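Long-range contact in YchF GTP-binding protein (Schizosaccharomyces pombe, PDB 1NI3), which hydrolyses ATP and, less efficiently, GTP, and negatively regulates the G2/M transition of the cell cycle: residues G15-G27 against F109-V122. Residues are numbered along the deposited sequence; the frame is centred on the assembly and turned at random.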
ATOM      1  N   GLY A  15       3.799   4.595  10.399  1.00 55.96           N
ATOM      2  CA  GLY A  15       4.178   3.321   9.825  1.00 49.96           C
ATOM      3  C   GLY A  15       5.660   3.007   9.892  1.00 48.52           C
ATOM      4  O   GLY A  15       6.442   3.706  10.537  1.00 49.64           O
ATOM      5  N   ARG A  16       6.043   1.936   9.216  1.00 47.39           N
ATOM      6  CA  ARG A  16       7.422   1.483   9.203  1.00 45.96           C
ATOM      7  C   ARG A  16       8.341   2.404   8.375  1.00 46.09           C
ATOM      8  O   ARG A  16       7.938   2.945   7.345  1.00 45.70           O
ATOM      9  CB  ARG A  16       7.432   0.040   8.676  1.00 48.30           C
ATOM     10  CG  ARG A  16       8.772  -0.617   8.492  1.00 49.48           C
ATOM     11  CD  ARG A  16       8.759  -2.054   9.040  1.00 52.29           C
ATOM     12  NE  ARG A  16       7.638  -2.869   8.570  1.00 52.87           N
ATOM     13  CZ  ARG A  16       7.314  -4.051   9.104  1.00 52.82           C
ATOM     14  NH1 ARG A  16       8.022  -4.542  10.116  1.00 51.45           N
ATOM     15  NH2 ARG A  16       6.288  -4.753   8.638  1.00 51.07           N
ATOM     16  N   PRO A  17       9.574   2.635   8.854  1.00 46.99           N
ATOM     17  CA  PRO A  17      10.582   3.479   8.197  1.00 46.62           C
ATOM     18  C   PRO A  17      11.087   2.885   6.894  1.00 48.93           C
ATOM     19  O   PRO A  17      11.173   1.658   6.759  1.00 48.12           O
ATOM     20  CB  PRO A  17      11.709   3.542   9.226  1.00 44.38           C
ATOM     21  CG  PRO A  17      10.985   3.426  10.516  1.00 47.72           C
ATOM     22  CD  PRO A  17       9.992   2.324  10.229  1.00 48.51           C
ATOM     23  N   GLY A  18      11.418   3.754   5.938  1.00 50.11           N
ATOM     24  CA  GLY A  18      11.962   3.278   4.677  1.00 54.17           C
ATOM     25  C   GLY A  18      11.197   3.512   3.389  1.00 57.03           C
ATOM     26  O   GLY A  18      10.211   4.247   3.353  1.00 56.62           O
ATOM     27  N   ASN A  19      11.673   2.870   2.321  1.00 59.16           N
ATOM     28  CA  ASN A  19      11.057   2.994   1.011  1.00 60.72           C
ATOM     29  C   ASN A  19      10.471   1.677   0.549  1.00 60.60           C
ATOM     30  O   ASN A  19       9.382   1.659  -0.015  1.00 64.23           O
ATOM     31  CB  ASN A  19      12.069   3.473  -0.030  1.00 62.75           C
ATOM     32  CG  ASN A  19      12.784   4.746   0.386  1.00 68.33           C
ATOM     33  OD1 ASN A  19      12.165   5.794   0.594  1.00 67.36           O
ATOM     34  ND2 ASN A  19      14.100   4.656   0.517  1.00 68.64           N
ATOM     35  N   ASN A  20      11.174   0.575   0.779  1.00 59.52           N
ATOM     36  CA  ASN A  20      10.655  -0.722   0.357  1.00 58.80           C
ATOM     37  C   ASN A  20       9.535  -1.221   1.265  1.00 55.62           C
ATOM     38  O   ASN A  20       9.725  -2.171   2.024  1.00 52.78           O
ATOM     39  CB  ASN A  20      11.779  -1.744   0.327  1.00 63.07           C
ATOM     40  CG  ASN A  20      12.622  -1.683   1.562  1.00 70.74           C
ATOM     41  OD1 ASN A  20      13.532  -0.865   1.660  1.00 75.42           O
ATOM     42  ND2 ASN A  20      12.308  -2.530   2.537  1.00 75.24           N
ATOM     43  N   LEU A  21       8.377  -0.568   1.185  1.00 53.21           N
ATOM     44  CA  LEU A  21       7.197  -0.935   1.969  1.00 49.58           C
ATOM     45  C   LEU A  21       6.388  -1.883   1.077  1.00 50.56           C
ATOM     46  O   LEU A  21       6.416  -1.747  -0.148  1.00 54.51           O
ATOM     47  CB  LEU A  21       6.376   0.320   2.274  1.00 44.17           C
ATOM     48  CG  LEU A  21       7.140   1.413   3.012  1.00 41.29           C
ATOM     49  CD1 LEU A  21       6.309   2.686   3.212  1.00 37.06           C
ATOM     50  CD2 LEU A  21       7.549   0.825   4.336  1.00 40.89           C
ATOM     51  N   LYS A  22       5.683  -2.845   1.663  1.00 47.45           N
ATOM     52  CA  LYS A  22       4.899  -3.784   0.855  1.00 45.10           C
ATOM     53  C   LYS A  22       3.439  -3.902   1.323  1.00 43.26           C
ATOM     54  O   LYS A  22       3.099  -3.484   2.430  1.00 41.44           O
ATOM     55  CB  LYS A  22       5.582  -5.155   0.876  1.00 46.01           C
ATOM     56  CG  LYS A  22       5.921  -5.665   2.280  1.00 50.13           C
ATOM     57  CD  LYS A  22       6.976  -6.776   2.300  1.00 51.05           C
ATOM     58  CE  LYS A  22       8.375  -6.252   1.948  1.00 52.09           C
ATOM     59  NZ  LYS A  22       8.460  -5.708   0.557  1.00 52.66           N
ATOM     60  N   THR A  23       2.577  -4.448   0.467  1.00 40.51           N
ATOM     61  CA  THR A  23       1.165  -4.623   0.794  1.00 38.01           C
ATOM     62  C   THR A  23       0.848  -6.107   0.652  1.00 38.25           C
ATOM     63  O   THR A  23       1.433  -6.790  -0.197  1.00 36.84           O
ATOM     64  CB  THR A  23       0.244  -3.879  -0.189  1.00 37.55           C
ATOM     65  OG1 THR A  23       0.280  -4.525  -1.469  1.00 38.62           O
ATOM     66  CG2 THR A  23       0.696  -2.445  -0.369  1.00 32.57           C
ATOM     67  N   GLY A  24      -0.070  -6.607   1.480  1.00 34.38           N
ATOM     68  CA  GLY A  24      -0.448  -8.011   1.420  1.00 32.74           C
ATOM     69  C   GLY A  24      -1.945  -8.118   1.238  1.00 34.40           C
ATOM     70  O   GLY A  24      -2.676  -7.233   1.681  1.00 35.35           O
ATOM     71  N   ILE A  25      -2.404  -9.168   0.560  1.00 34.55           N
ATOM     72  CA  ILE A  25      -3.837  -9.360   0.340  1.00 35.83           C
ATOM     73  C   ILE A  25      -4.530 -10.143   1.471  1.00 41.28           C
ATOM     74  O   ILE A  25      -4.253 -11.324   1.702  1.00 44.11           O
ATOM     75  CB  ILE A  25      -4.084 -10.096  -0.964  1.00 32.97           C
ATOM     76  CG1 ILE A  25      -3.434  -9.312  -2.100  1.00 35.22           C
ATOM     77  CG2 ILE A  25      -5.588 -10.319  -1.175  1.00 29.25           C
ATOM     78  CD1 ILE A  25      -3.761  -9.820  -3.496  1.00 35.33           C
ATOM     79  N   VAL A  26      -5.448  -9.469   2.154  1.00 41.93           N
ATOM     80  CA  VAL A  26      -6.200 -10.027   3.269  1.00 41.66           C
ATOM     81  C   VAL A  26      -7.647 -10.310   2.875  1.00 47.64           C
ATOM     82  O   VAL A  26      -8.279  -9.530   2.151  1.00 51.77           O
ATOM     83  CB  VAL A  26      -6.208  -9.044   4.456  1.00 37.49           C
ATOM     84  CG1 VAL A  26      -7.421  -9.283   5.339  1.00 36.92           C
ATOM     85  CG2 VAL A  26      -4.919  -9.190   5.238  1.00 33.44           C
ATOM     86  N   GLY A  27      -8.184 -11.415   3.378  1.00 50.14           N
ATOM     87  CA  GLY A  27      -9.559 -11.753   3.061  1.00 51.24           C
ATOM     88  C   GLY A  27     -10.097 -12.976   3.773  1.00 51.50           C
ATOM     89  O   GLY A  27      -9.348 -13.763   4.337  1.00 54.94           O
ATOM     90  N   PHE A 109      -2.028 -16.895   9.549  1.00 53.33           N
ATOM     91  CA  PHE A 109      -2.329 -15.928   8.503  1.00 49.67           C
ATOM     92  C   PHE A 109      -1.844 -14.562   8.959  1.00 46.57           C
ATOM     93  O   PHE A 109      -1.147 -13.861   8.239  1.00 47.37           O
ATOM     94  CB  PHE A 109      -3.835 -15.876   8.255  1.00 49.73           C
ATOM     95  CG  PHE A 109      -4.211 -15.120   7.021  1.00 51.30           C
ATOM     96  CD1 PHE A 109      -4.056 -15.699   5.766  1.00 52.92           C
ATOM     97  CD2 PHE A 109      -4.685 -13.818   7.104  1.00 52.38           C
ATOM     98  CE1 PHE A 109      -4.366 -14.991   4.605  1.00 52.12           C
ATOM     99  CE2 PHE A 109      -4.996 -13.103   5.952  1.00 53.10           C
ATOM    100  CZ  PHE A 109      -4.835 -13.695   4.697  1.00 52.81           C
ATOM    101  N   LEU A 110      -2.223 -14.192  10.170  1.00 41.68           N
ATOM    102  CA  LEU A 110      -1.792 -12.926  10.704  1.00 38.59           C
ATOM    103  C   LEU A 110      -0.286 -12.821  10.863  1.00 37.46           C
ATOM    104  O   LEU A 110       0.289 -11.778  10.577  1.00 40.64           O
ATOM    105  CB  LEU A 110      -2.472 -12.646  12.038  1.00 36.11           C
ATOM    106  CG  LEU A 110      -3.957 -12.306  11.951  1.00 35.98           C
ATOM    107  CD1 LEU A 110      -4.489 -12.049  13.343  1.00 38.06           C
ATOM    108  CD2 LEU A 110      -4.154 -11.083  11.076  1.00 37.30           C
ATOM    109  N   SER A 111       0.372 -13.884  11.310  1.00 36.97           N
ATOM    110  CA  SER A 111       1.826 -13.804  11.483  1.00 35.44           C
ATOM    111  C   SER A 111       2.550 -13.297  10.234  1.00 33.69           C
ATOM    112  O   SER A 111       3.623 -12.724  10.336  1.00 32.12           O
ATOM    113  CB  SER A 111       2.414 -15.156  11.939  1.00 33.29           C
ATOM    114  OG  SER A 111       2.575 -16.054  10.852  1.00 32.14           O
ATOM    115  N   HIS A 112       1.942 -13.497   9.069  1.00 37.20           N
ATOM    116  CA  HIS A 112       2.506 -13.059   7.787  1.00 39.82           C
ATOM    117  C   HIS A 112       2.082 -11.655   7.426  1.00 38.85           C
ATOM    118  O   HIS A 112       2.802 -10.916   6.760  1.00 40.05           O
ATOM    119  CB  HIS A 112       2.069 -13.990   6.665  1.00 43.07           C
ATOM    120  CG  HIS A 112       2.854 -15.256   6.605  1.00 46.50           C
ATOM    121  ND1 HIS A 112       4.190 -15.270   6.297  1.00 48.72           N
ATOM    122  CD2 HIS A 112       2.497 -16.537   6.859  1.00 44.90           C
ATOM    123  CE1 HIS A 112       4.637 -16.519   6.368  1.00 50.21           C
ATOM    124  NE2 HIS A 112       3.631 -17.297   6.706  1.00 49.97           N
ATOM    125  N   VAL A 113       0.879 -11.310   7.848  1.00 36.53           N
ATOM    126  CA  VAL A 113       0.346  -9.988   7.603  1.00 36.71           C
ATOM    127  C   VAL A 113       1.248  -8.967   8.290  1.00 40.47           C
ATOM    128  O   VAL A 113       1.508  -7.889   7.754  1.00 42.47           O
ATOM    129  CB  VAL A 113      -1.075  -9.873   8.164  1.00 33.07           C
ATOM    130  CG1 VAL A 113      -1.490  -8.413   8.249  1.00 31.09           C
ATOM    131  CG2 VAL A 113      -2.035 -10.638   7.276  1.00 32.74           C
ATOM    132  N   ARG A 114       1.737  -9.326   9.472  1.00 41.72           N
ATOM    133  CA  ARG A 114       2.609  -8.448  10.242  1.00 44.56           C
ATOM    134  C   ARG A 114       3.814  -7.993   9.447  1.00 43.26           C
ATOM    135  O   ARG A 114       4.337  -6.912   9.673  1.00 45.73           O
ATOM    136  CB  ARG A 114       3.093  -9.162  11.519  1.00 47.14           C
ATOM    137  CG  ARG A 114       2.008  -9.472  12.533  1.00 52.61           C
ATOM    138  CD  ARG A 114       2.502 -10.376  13.657  1.00 54.60           C
ATOM    139  NE  ARG A 114       1.446 -10.664  14.629  1.00 57.33           N
ATOM    140  CZ  ARG A 114       1.079  -9.831  15.600  1.00 60.14           C
ATOM    141  NH1 ARG A 114       1.686  -8.657  15.738  1.00 60.13           N
ATOM    142  NH2 ARG A 114       0.095 -10.165  16.425  1.00 62.46           N
ATOM    143  N   ALA A 115       4.251  -8.820   8.516  1.00 41.69           N
ATOM    144  CA  ALA A 115       5.431  -8.478   7.743  1.00 43.16           C
ATOM    145  C   ALA A 115       5.107  -7.523   6.609  1.00 43.38           C
ATOM    146  O   ALA A 115       5.964  -7.186   5.792  1.00 47.61           O
ATOM    147  CB  ALA A 115       6.067  -9.741   7.187  1.00 45.16           C
ATOM    148  N   VAL A 116       3.866  -7.068   6.576  1.00 41.11           N
ATOM    149  CA  VAL A 116       3.403  -6.184   5.513  1.00 39.74           C
ATOM    150  C   VAL A 116       3.117  -4.764   6.064  1.00 40.65           C
ATOM    151  O   VAL A 116       3.160  -4.547   7.280  1.00 41.34           O
ATOM    152  CB  VAL A 116       2.168  -6.851   4.838  1.00 38.89           C
ATOM    153  CG1 VAL A 116       0.909  -6.027   5.021  1.00 37.58           C
ATOM    154  CG2 VAL A 116       2.475  -7.153   3.395  1.00 37.02           C
ATOM    155  N   ASP A 117       2.843  -3.792   5.193  1.00 40.14           N
ATOM    156  CA  ASP A 117       2.607  -2.413   5.652  1.00 37.26           C
ATOM    157  C   ASP A 117       1.261  -1.798   5.252  1.00 36.92           C
ATOM    158  O   ASP A 117       0.851  -0.791   5.821  1.00 37.33           O
ATOM    159  CB  ASP A 117       3.728  -1.524   5.142  1.00 37.92           C
ATOM    160  CG  ASP A 117       5.077  -2.070   5.478  1.00 40.21           C
ATOM    161  OD1 ASP A 117       5.585  -1.744   6.579  1.00 39.78           O
ATOM    162  OD2 ASP A 117       5.623  -2.849   4.661  1.00 39.88           O
ATOM    163  N   ALA A 118       0.596  -2.395   4.262  1.00 35.87           N
ATOM    164  CA  ALA A 118      -0.707  -1.939   3.783  1.00 34.91           C
ATOM    165  C   ALA A 118      -1.537  -3.154   3.382  1.00 33.81           C
ATOM    166  O   ALA A 118      -1.093  -3.995   2.598  1.00 34.34           O
ATOM    167  CB  ALA A 118      -0.523  -0.996   2.610  1.00 38.91           C
ATOM    168  N   ILE A 119      -2.748  -3.219   3.919  1.00 29.99           N
ATOM    169  CA  ILE A 119      -3.656  -4.320   3.666  1.00 28.82           C
ATOM    170  C   ILE A 119      -4.684  -4.099   2.564  1.00 31.89           C
ATOM    171  O   ILE A 119      -5.317  -3.042   2.468  1.00 33.94           O
ATOM    172  CB  ILE A 119      -4.423  -4.691   4.962  1.00 30.53           C
ATOM    173  CG1 ILE A 119      -3.531  -5.500   5.884  1.00 28.03           C
ATOM    174  CG2 ILE A 119      -5.673  -5.488   4.642  1.00 32.52           C
ATOM    175  CD1 ILE A 119      -4.225  -5.979   7.088  1.00 27.67           C
ATOM    176  N   TYR A 120      -4.832  -5.119   1.732  1.00 32.91           N
ATOM    177  CA  TYR A 120      -5.800  -5.107   0.654  1.00 35.02           C
ATOM    178  C   TYR A 120      -6.878  -6.080   1.106  1.00 38.62           C
ATOM    179  O   TYR A 120      -6.721  -7.286   0.948  1.00 43.05           O
ATOM    180  CB  TYR A 120      -5.160  -5.627  -0.620  1.00 33.79           C
ATOM    181  CG  TYR A 120      -4.498  -4.551  -1.445  1.00 36.40           C
ATOM    182  CD1 TYR A 120      -5.219  -3.451  -1.865  1.00 37.32           C
ATOM    183  CD2 TYR A 120      -3.174  -4.666  -1.861  1.00 36.65           C
ATOM    184  CE1 TYR A 120      -4.657  -2.493  -2.683  1.00 39.13           C
ATOM    185  CE2 TYR A 120      -2.591  -3.716  -2.687  1.00 35.30           C
ATOM    186  CZ  TYR A 120      -3.345  -2.629  -3.096  1.00 38.06           C
ATOM    187  OH  TYR A 120      -2.818  -1.680  -3.930  1.00 39.89           O
ATOM    188  N   GLN A 121      -7.969  -5.571   1.667  1.00 40.38           N
ATOM    189  CA  GLN A 121      -9.046  -6.424   2.171  1.00 40.04           C
ATOM    190  C   GLN A 121     -10.136  -6.714   1.167  1.00 39.88           C
ATOM    191  O   GLN A 121     -10.966  -5.859   0.874  1.00 38.79           O
ATOM    192  CB  GLN A 121      -9.664  -5.794   3.423  1.00 41.04           C
ATOM    193  CG  GLN A 121     -10.747  -6.629   4.093  1.00 43.67           C
ATOM    194  CD  GLN A 121     -10.802  -6.373   5.585  1.00 47.45           C
ATOM    195  OE1 GLN A 121     -11.857  -6.470   6.217  1.00 51.68           O
ATOM    196  NE2 GLN A 121      -9.653  -6.051   6.162  1.00 49.49           N
ATOM    197  N   VAL A 122     -10.141  -7.943   0.666  1.00 39.68           N
ATOM    198  CA  VAL A 122     -11.128  -8.364  -0.316  1.00 41.64           C
ATOM    199  C   VAL A 122     -12.515  -8.687   0.261  1.00 45.30           C
ATOM    200  O   VAL A 122     -12.707  -9.730   0.889  1.00 47.31           O
ATOM    201  CB  VAL A 122     -10.655  -9.598  -1.065  1.00 38.20           C
ATOM    202  CG1 VAL A 122     -11.656  -9.959  -2.130  1.00 34.07           C
ATOM    203  CG2 VAL A 122      -9.284  -9.339  -1.653  1.00 37.62           C
TER
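Asp-117 joins two parts of segment 15-27 through its two carboxylate oxygens. On the syn side of one, Arg-16 NE donates a nearly straight salt-bridge hydrogen bond to Asp-117 OD1 (3.1 Å, 166°), at the guanidinium edge and with the two planes almost perpendicular. On the anti side of the other, the backbone Lys-22 N reaches Asp-117 OD2 at 3.0 Å. Arginine suits its place because a second nitrogen, NH2, donates to Arg-114 O at 3.1 Å; bends at chi2 and chi3 (135° and 50°) fold the chain so that it reaches both carboxylate and carbonyl, with Val-116 O only weakly bound. Lys-225 NZ is a second donor to Val-116 O and, weakly, to Arg-114 O. A lysine in place of Arg-16, with one terminal nitrogen, would probably be unable to hold Asp-117 OD1 and the turn carbonyls at once, leaving the carbonyls to Lys-225 if it kept to the carboxylate.

Asp-117 N returns a bond to Lys-22 O (2.8 Å), after which the strands run parallel: Gly-24 N binds Ala-118 O, Tyr-120 N binds Gly-24 O, Val-26 N binds Tyr-120 O and Val-122 N binds Val-26 O. Val-116 CG2 lies over the backbone of Gly-24, which has no side chain on that face. Beyond it, the branched Val-26 packs beneath helix 109-113: its CG2 meets Val-113 CG2 at 3.8 Å and Phe-109 CE2 at 4.0 Å, while CB rests on Ile-119 CG2.

Strands 81-90 and 227-232 flank this pair in the G-domain sheet, and strand 22-27 leads into the predicted ATP-binding P-loop. Near that loop the join is backbone pairing plus apolar packing; at the strand's entry, a carboxylate gripped at both oxygens, which probably favours its charged form.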